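Local coordinates for protein spermidine N1-acetyltransferase (Vibrio cholerae O1 biovar El Tor, PDB 6DAU) that transfers an acetyl group, most likely from acetyl-CoA, to the polyamines spermidine and spermine, as a dodecameric member of the GNAT acetyltransferase family, at residues 29-34 / 55-60; 83-88 / 101-106. The protein carries 2 engineered substitutions. One frame throughout, in Å; residues are numbered along the deposited sequence.

Contact 1 (29-34 / 55-60). Engineered in segment 29-34: Gln33 (natural residue Glu).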
loop_
_atom_site.group_PDB
_atom_site.type_symbol
_atom_site.label_atom_id
_atom_site.label_comp_id
_atom_site.label_asym_id
_atom_site.label_seq_id
_atom_site.Cartn_x
_atom_site.Cartn_y
_atom_site.Cartn_z
ATOM N N SER C 29 19.853 -23.473 -6.681
ATOM C CA SER C 29 20.174 -22.166 -7.237
ATOM C C SER C 29 19.677 -21.013 -6.343
ATOM O O SER C 29 18.626 -21.108 -5.667
ATOM C CB SER C 29 19.531 -22.039 -8.619
ATOM O OG SER C 29 19.953 -23.102 -9.423
ATOM N N TYR C 30 20.436 -19.914 -6.394
ATOM C CA TYR C 30 20.163 -18.684 -5.683
ATOM C C TYR C 30 20.236 -17.496 -6.627
ATOM O O TYR C 30 20.969 -17.520 -7.605
ATOM C CB TYR C 30 21.136 -18.504 -4.499
ATOM C CG TYR C 30 20.979 -19.596 -3.452
ATOM C CD1 TYR C 30 21.639 -20.825 -3.578
ATOM C CD2 TYR C 30 20.139 -19.409 -2.335
ATOM C CE1 TYR C 30 21.432 -21.855 -2.652
ATOM C CE2 TYR C 30 19.969 -20.405 -1.378
ATOM C CZ TYR C 30 20.596 -21.623 -1.552
ATOM O OH TYR C 30 20.409 -22.609 -0.612
ATOM N N TRP C 31 19.445 -16.465 -6.332
ATOM C CA TRP C 31 19.478 -15.197 -7.078
ATOM C C TRP C 31 19.547 -14.142 -5.991
ATOM O O TRP C 31 18.608 -13.998 -5.215
ATOM C CB TRP C 31 18.202 -15.006 -7.916
ATOM C CG TRP C 31 18.305 -13.933 -8.937
ATOM C CD1 TRP C 31 17.803 -12.634 -8.851
ATOM C CD2 TRP C 31 18.948 -14.027 -10.212
ATOM N NE1 TRP C 31 18.114 -11.939 -10.001
ATOM C CE2 TRP C 31 18.815 -12.763 -10.847
ATOM C CE3 TRP C 31 19.622 -15.062 -10.882
ATOM C CZ2 TRP C 31 19.337 -12.498 -12.127
ATOM C CZ3 TRP C 31 20.124 -14.817 -12.186
ATOM C CH2 TRP C 31 19.971 -13.539 -12.786
ATOM N N PHE C 32 20.679 -13.439 -5.907
ATOM C CA PHE C 32 20.920 -12.464 -4.830
ATOM C C PHE C 32 20.624 -13.083 -3.472
ATOM O O PHE C 32 19.943 -12.486 -2.644
ATOM C CB PHE C 32 20.160 -11.164 -5.071
ATOM C CG PHE C 32 20.688 -10.373 -6.245
ATOM C CD1 PHE C 32 20.379 -10.745 -7.563
ATOM C CD2 PHE C 32 21.561 -9.284 -6.029
ATOM C CE1 PHE C 32 20.904 -10.027 -8.651
ATOM C CE2 PHE C 32 22.066 -8.562 -7.105
ATOM C CZ PHE C 32 21.754 -8.950 -8.428
ATOM N N GLN C 33 21.141 -14.302 -3.270
ATOM C CA GLN C 33 21.021 -15.052 -2.002
ATOM C C GLN C 33 19.606 -15.566 -1.723
ATOM O O GLN C 33 19.349 -16.129 -0.667
ATOM C CB GLN C 33 21.580 -14.237 -0.812
ATOM C CG GLN C 33 23.044 -13.774 -0.932
ATOM C CD GLN C 33 24.073 -14.876 -0.600
ATOM O OE1 GLN C 33 24.457 -15.656 -1.482
ATOM N NE2 GLN C 33 24.543 -14.921 0.674
ATOM N N GLU C 34 18.686 -15.393 -2.679
ATOM C CA GLU C 34 17.324 -15.940 -2.525
ATOM C C GLU C 34 17.216 -17.235 -3.340
ATOM O O GLU C 34 17.579 -17.241 -4.515
ATOM C CB GLU C 34 16.283 -14.911 -2.928
ATOM C CG GLU C 34 16.507 -13.537 -2.242
ATOM C CD GLU C 34 15.226 -12.789 -1.973
ATOM O OE1 GLU C 34 14.417 -13.315 -1.220
ATOM O OE2 GLU C 34 15.027 -11.678 -2.509
ATOM N N GLU C 55 25.577 -8.440 -7.152
ATOM C CA GLU C 55 25.880 -9.501 -8.121
ATOM C C GLU C 55 25.851 -8.940 -9.526
ATOM O O GLU C 55 25.106 -7.981 -9.808
ATOM C CB GLU C 55 24.904 -10.692 -8.013
ATOM C CG GLU C 55 24.747 -11.221 -6.589
ATOM C CD GLU C 55 23.930 -12.481 -6.436
ATOM O OE1 GLU C 55 24.082 -13.103 -5.363
ATOM O OE2 GLU C 55 23.152 -12.873 -7.362
ATOM N N ARG C 56 26.660 -9.528 -10.402
ATOM C CA ARG C 56 26.764 -9.102 -11.795
ATOM C C ARG C 56 26.894 -10.347 -12.670
ATOM O O ARG C 56 27.676 -11.267 -12.343
ATOM C CB ARG C 56 27.955 -8.171 -12.009
ATOM C CG ARG C 56 27.804 -6.783 -11.350
ATOM C CD ARG C 56 29.125 -6.019 -11.429
ATOM N NE ARG C 56 29.146 -4.842 -10.558
ATOM C CZ ARG C 56 28.709 -3.628 -10.911
ATOM N NH1 ARG C 56 28.227 -3.419 -12.124
ATOM N NH2 ARG C 56 28.744 -2.622 -10.062
ATOM N N ARG C 57 26.120 -10.363 -13.757
ATOM C CA ARG C 57 26.016 -11.530 -14.635
ATOM C C ARG C 57 26.168 -11.156 -16.088
ATOM O O ARG C 57 25.680 -10.117 -16.545
ATOM C CB ARG C 57 24.688 -12.265 -14.421
ATOM C CG ARG C 57 24.692 -13.039 -13.104
ATOM C CD ARG C 57 23.346 -13.727 -12.841
ATOM N NE ARG C 57 23.444 -14.489 -11.585
ATOM C CZ ARG C 57 23.201 -13.981 -10.371
ATOM N NH1 ARG C 57 23.360 -14.736 -9.309
ATOM N NH2 ARG C 57 22.788 -12.722 -10.210
ATOM N N PHE C 58 26.872 -12.029 -16.817
ATOM C CA PHE C 58 27.177 -11.797 -18.208
ATOM C C PHE C 58 26.890 -13.064 -18.962
ATOM O O PHE C 58 27.368 -14.144 -18.569
ATOM C CB PHE C 58 28.645 -11.347 -18.360
ATOM C CG PHE C 58 28.933 -10.061 -17.657
ATOM C CD1 PHE C 58 28.625 -8.846 -18.275
ATOM C CD2 PHE C 58 29.399 -10.066 -16.348
ATOM C CE1 PHE C 58 28.828 -7.646 -17.610
ATOM C CE2 PHE C 58 29.593 -8.865 -15.670
ATOM C CZ PHE C 58 29.330 -7.652 -16.301
ATOM N N VAL C 59 26.077 -12.966 -20.013
ATOM C CA VAL C 59 25.856 -14.146 -20.834
ATOM C C VAL C 59 26.896 -14.163 -21.945
ATOM O O VAL C 59 27.242 -13.129 -22.523
ATOM C CB VAL C 59 24.397 -14.384 -21.301
ATOM C CG1 VAL C 59 23.378 -13.640 -20.457
ATOM C CG2 VAL C 59 24.191 -14.106 -22.772
ATOM N N VAL C 60 27.424 -15.349 -22.198
ATOM C CA VAL C 60 28.456 -15.545 -23.186
ATOM C C VAL C 60 27.782 -15.990 -24.485
ATOM O O VAL C 60 27.004 -16.945 -24.488
ATOM C CB VAL C 60 29.482 -16.586 -22.692
ATOM C CG1 VAL C 60 30.560 -16.849 -23.744
ATOM C CG2 VAL C 60 30.099 -16.147 -21.365
HETATM O O HOH W 1 23.193 -15.304 -4.873
#

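Contact 2 (83-88 / 101-106)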
loop_
_atom_site.group_PDB
_atom_site.type_symbol
_atom_site.label_atom_id
_atom_site.label_comp_id
_atom_site.label_asym_id
_atom_site.label_seq_id
_atom_site.Cartn_x
_atom_site.Cartn_y
_atom_site.Cartn_z
ATOM N N ALA C 83 34.985 -10.525 -4.617
ATOM C CA ALA C 83 33.801 -11.149 -5.200
ATOM C C ALA C 83 34.065 -12.633 -5.430
ATOM O O ALA C 83 35.217 -13.041 -5.648
ATOM C CB ALA C 83 33.392 -10.496 -6.525
ATOM N N GLU C 84 32.983 -13.414 -5.405
ATOM C CA GLU C 84 33.016 -14.804 -5.772
ATOM C C GLU C 84 32.614 -14.961 -7.232
ATOM O O GLU C 84 31.617 -14.377 -7.686
ATOM C CB GLU C 84 32.116 -15.633 -4.870
ATOM C CG GLU C 84 32.084 -17.118 -5.262
ATOM C CD GLU C 84 31.165 -17.955 -4.392
ATOM O OE1 GLU C 84 30.738 -17.493 -3.304
ATOM O OE2 GLU C 84 30.890 -19.109 -4.803
ATOM N N PHE C 85 33.404 -15.742 -7.955
ATOM C CA PHE C 85 33.222 -15.951 -9.379
ATOM C C PHE C 85 32.700 -17.378 -9.619
ATOM O O PHE C 85 33.111 -18.339 -8.943
ATOM C CB PHE C 85 34.564 -15.668 -10.108
ATOM C CG PHE C 85 34.710 -16.344 -11.424
ATOM C CD1 PHE C 85 34.071 -15.851 -12.572
ATOM C CD2 PHE C 85 35.483 -17.491 -11.536
ATOM C CE1 PHE C 85 34.177 -16.518 -13.798
ATOM C CE2 PHE C 85 35.598 -18.174 -12.758
ATOM C CZ PHE C 85 34.958 -17.691 -13.891
ATOM N N GLN C 86 31.780 -17.512 -10.562
ATOM C CA GLN C 86 31.350 -18.817 -11.058
ATOM C C GLN C 86 31.172 -18.706 -12.566
ATOM O O GLN C 86 30.814 -17.642 -13.104
ATOM C CB GLN C 86 30.025 -19.236 -10.426
ATOM C CG GLN C 86 30.144 -19.575 -8.933
ATOM C CD GLN C 86 28.826 -19.492 -8.149
ATOM O OE1 GLN C 86 27.734 -19.509 -8.725
ATOM N NE2 GLN C 86 28.932 -19.406 -6.807
ATOM N N ILE C 87 31.401 -19.823 -13.245
ATOM C CA ILE C 87 31.167 -19.927 -14.661
ATOM C C ILE C 87 30.338 -21.199 -14.932
ATOM O O ILE C 87 30.593 -22.236 -14.334
ATOM C CB ILE C 87 32.497 -19.884 -15.419
ATOM C CG1 ILE C 87 32.250 -19.917 -16.918
ATOM C CG2 ILE C 87 33.426 -21.012 -14.983
ATOM C CD1 ILE C 87 33.494 -19.910 -17.750
ATOM N N ILE C 88 29.320 -21.105 -15.785
ATOM C CA ILE C 88 28.617 -22.296 -16.267
ATOM C C ILE C 88 28.694 -22.280 -17.789
ATOM O O ILE C 88 28.313 -21.284 -18.423
ATOM C CB ILE C 88 27.128 -22.365 -15.824
ATOM C CG1 ILE C 88 26.955 -21.983 -14.340
ATOM C CG2 ILE C 88 26.579 -23.759 -16.088
ATOM C CD1 ILE C 88 25.529 -21.778 -13.850
ATOM N N THR C 101 39.252 -19.015 -21.873
ATOM C CA THR C 101 38.961 -17.696 -22.416
ATOM C C THR C 101 37.981 -16.945 -21.514
ATOM O O THR C 101 38.203 -15.779 -21.215
ATOM C CB THR C 101 38.408 -17.793 -23.855
ATOM O OG1 THR C 101 39.321 -18.566 -24.651
ATOM C CG2 THR C 101 38.236 -16.395 -24.480
ATOM N N LEU C 102 36.933 -17.624 -21.062
ATOM C CA LEU C 102 35.893 -16.993 -20.266
ATOM C C LEU C 102 36.345 -16.637 -18.876
ATOM O O LEU C 102 35.996 -15.577 -18.362
ATOM C CB LEU C 102 34.637 -17.847 -20.231
ATOM C CG LEU C 102 34.068 -18.105 -21.647
ATOM C CD1 LEU C 102 32.834 -18.986 -21.507
ATOM C CD2 LEU C 102 33.771 -16.775 -22.332
ATOM N N ILE C 103 37.151 -17.512 -18.277
ATOM C CA ILE C 103 37.786 -17.194 -17.006
ATOM C C ILE C 103 38.587 -15.886 -17.151
ATOM O O ILE C 103 38.430 -14.960 -16.347
ATOM C CB ILE C 103 38.635 -18.353 -16.482
ATOM C CG1 ILE C 103 37.701 -19.497 -16.028
ATOM C CG2 ILE C 103 39.521 -17.906 -15.320
ATOM C CD1 ILE C 103 38.373 -20.884 -16.071
ATOM N N ASN C 104 39.387 -15.803 -18.201
ATOM C CA ASN C 104 40.207 -14.601 -18.435
ATOM C C ASN C 104 39.375 -13.345 -18.702
ATOM O O ASN C 104 39.709 -12.288 -18.204
ATOM C CB ASN C 104 41.291 -14.835 -19.500
ATOM C CG ASN C 104 42.422 -15.744 -18.974
ATOM O OD1 ASN C 104 42.785 -15.736 -17.788
ATOM N ND2 ASN C 104 42.963 -16.576 -19.857
ATOM N N ARG C 105 38.288 -13.464 -19.460
ATOM C CA ARG C 105 37.332 -12.354 -19.635
ATOM C C ARG C 105 36.738 -11.868 -18.317
ATOM O O ARG C 105 36.648 -10.655 -18.101
ATOM C CB ARG C 105 36.196 -12.715 -20.569
ATOM C CG ARG C 105 36.649 -12.956 -21.997
ATOM C CD ARG C 105 37.088 -11.684 -22.698
ATOM N NE ARG C 105 38.207 -11.937 -23.596
ATOM C CZ ARG C 105 38.089 -12.500 -24.794
ATOM N NH1 ARG C 105 39.190 -12.679 -25.544
ATOM N NH2 ARG C 105 36.898 -12.821 -25.316
ATOM N N ALA C 106 36.374 -12.810 -17.446
ATOM C CA ALA C 106 35.773 -12.472 -16.148
ATOM C C ALA C 106 36.768 -11.714 -15.290
ATOM O O ALA C 106 36.418 -10.698 -14.654
ATOM C CB ALA C 106 35.336 -13.718 -15.422
#

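Contact 1 (29-34 / 55-60)
A type I' turn from Trp31 to Glu34, the tip of the small hairpin 29-31/34-36, meets Glu55, just before strand 56-61 of the GNAT sheet, and Arg57 within it. Phe32 N donates to Glu55 OE2 at 2.9 Å, from well above the carboxylate plane. The same oxygen takes both terminal nitrogens of Arg57, in a salt bridge that is shortest at NH1, 2.7 Å from OE2. The Phe32 ring lies over the Glu55 side chain, its plane 23° from that of the carboxylate. Glu55 CB sits over the ring face, 3.9 Å from the ring centroid, as a CH-pi contact. Trp31 meets Arg57. Its CG is anti to the backbone N (chi1 -166°), which brings the indole back so that one face lies against the Arg57 guanidinium. The two stack with planes 20° apart, and Arg57 CZ is 3.9 Å from the centroid of the six-membered ring, a cation-pi contact. Water 1 accepts from the backbone N of Gln33, an engineered residue (Glu in the natural protein), at 2.8 Å. Arg57 NE forms a further salt bridge with Glu72, and Tyr30 OH hydrogen-bonds Asn77 of a second subunit. Three donors on Glu55 OE2 would probably stabilise its negative charge, while the salt bridges and the indole face together restrict how the guanidinium can turn.

Contact 2 (83-88 / 101-106)
This is a buried apolar contact inside a beta-alpha-beta unit of the GNAT fold, where strand 82-89 is covered by helix 98-112 before the chain enters the parallel strand 118-124. The local axes run nearly antiparallel, at 148°, and come within 9.7 Å of each other. Phe85 and Ile87, two residues apart on the strand, both direct their side chains at the helix. The Phe85 ring fits against Ile103 and Ala106. Its CZ lies 3.9 Å from Ile103 CG1, and the two side chains cross at about a right angle. At another ring atom, CE1, Phe85 is 3.4 Å from Ala106 CB. A methyl is all that Ala106 presents, and the ring comes close to the helix there. Tyr134 of helix 128-136 touches Phe85, Ile87 and Ile103, so a second helix helps to enclose this part of the core. Ala106 also packs on Val71 of strand 67-77, and Leu102 on Leu5. Ile87 is fully extended, with its CG1 turned away from the backbone N (chi1 -177°) and chi2 -179°. That shape carries its end methyl, CD1, across to Leu102, the side chains again nearly perpendicular, where it lies 3.4 Å from CB, tighter than usual for two carbons.

Overall arrangement
Contact 1 comes first along the chain and closes before contact 2 opens. Their centres lie about 12 Å apart, and both reach the same mixed sheet. Strand 56-61 serves contact 1 and strand 82-89 serves contact 2, with strand 67-77 between them. The two contacts touch directly: Val60 CG1 packs 3.5 Å from Leu102 CD2. Glu72 of the middle strand forms a salt bridge with Arg57 in contact 1 and pairs through its backbone with Gln86 in contact 2. Contact 1 combines polar bonds with aromatic stacking and lies near neighbouring subunits, whereas no other chain touches contact 2. The sheet therefore joins a hairpin near subunit interfaces to the helix-covered core of the GNAT domain.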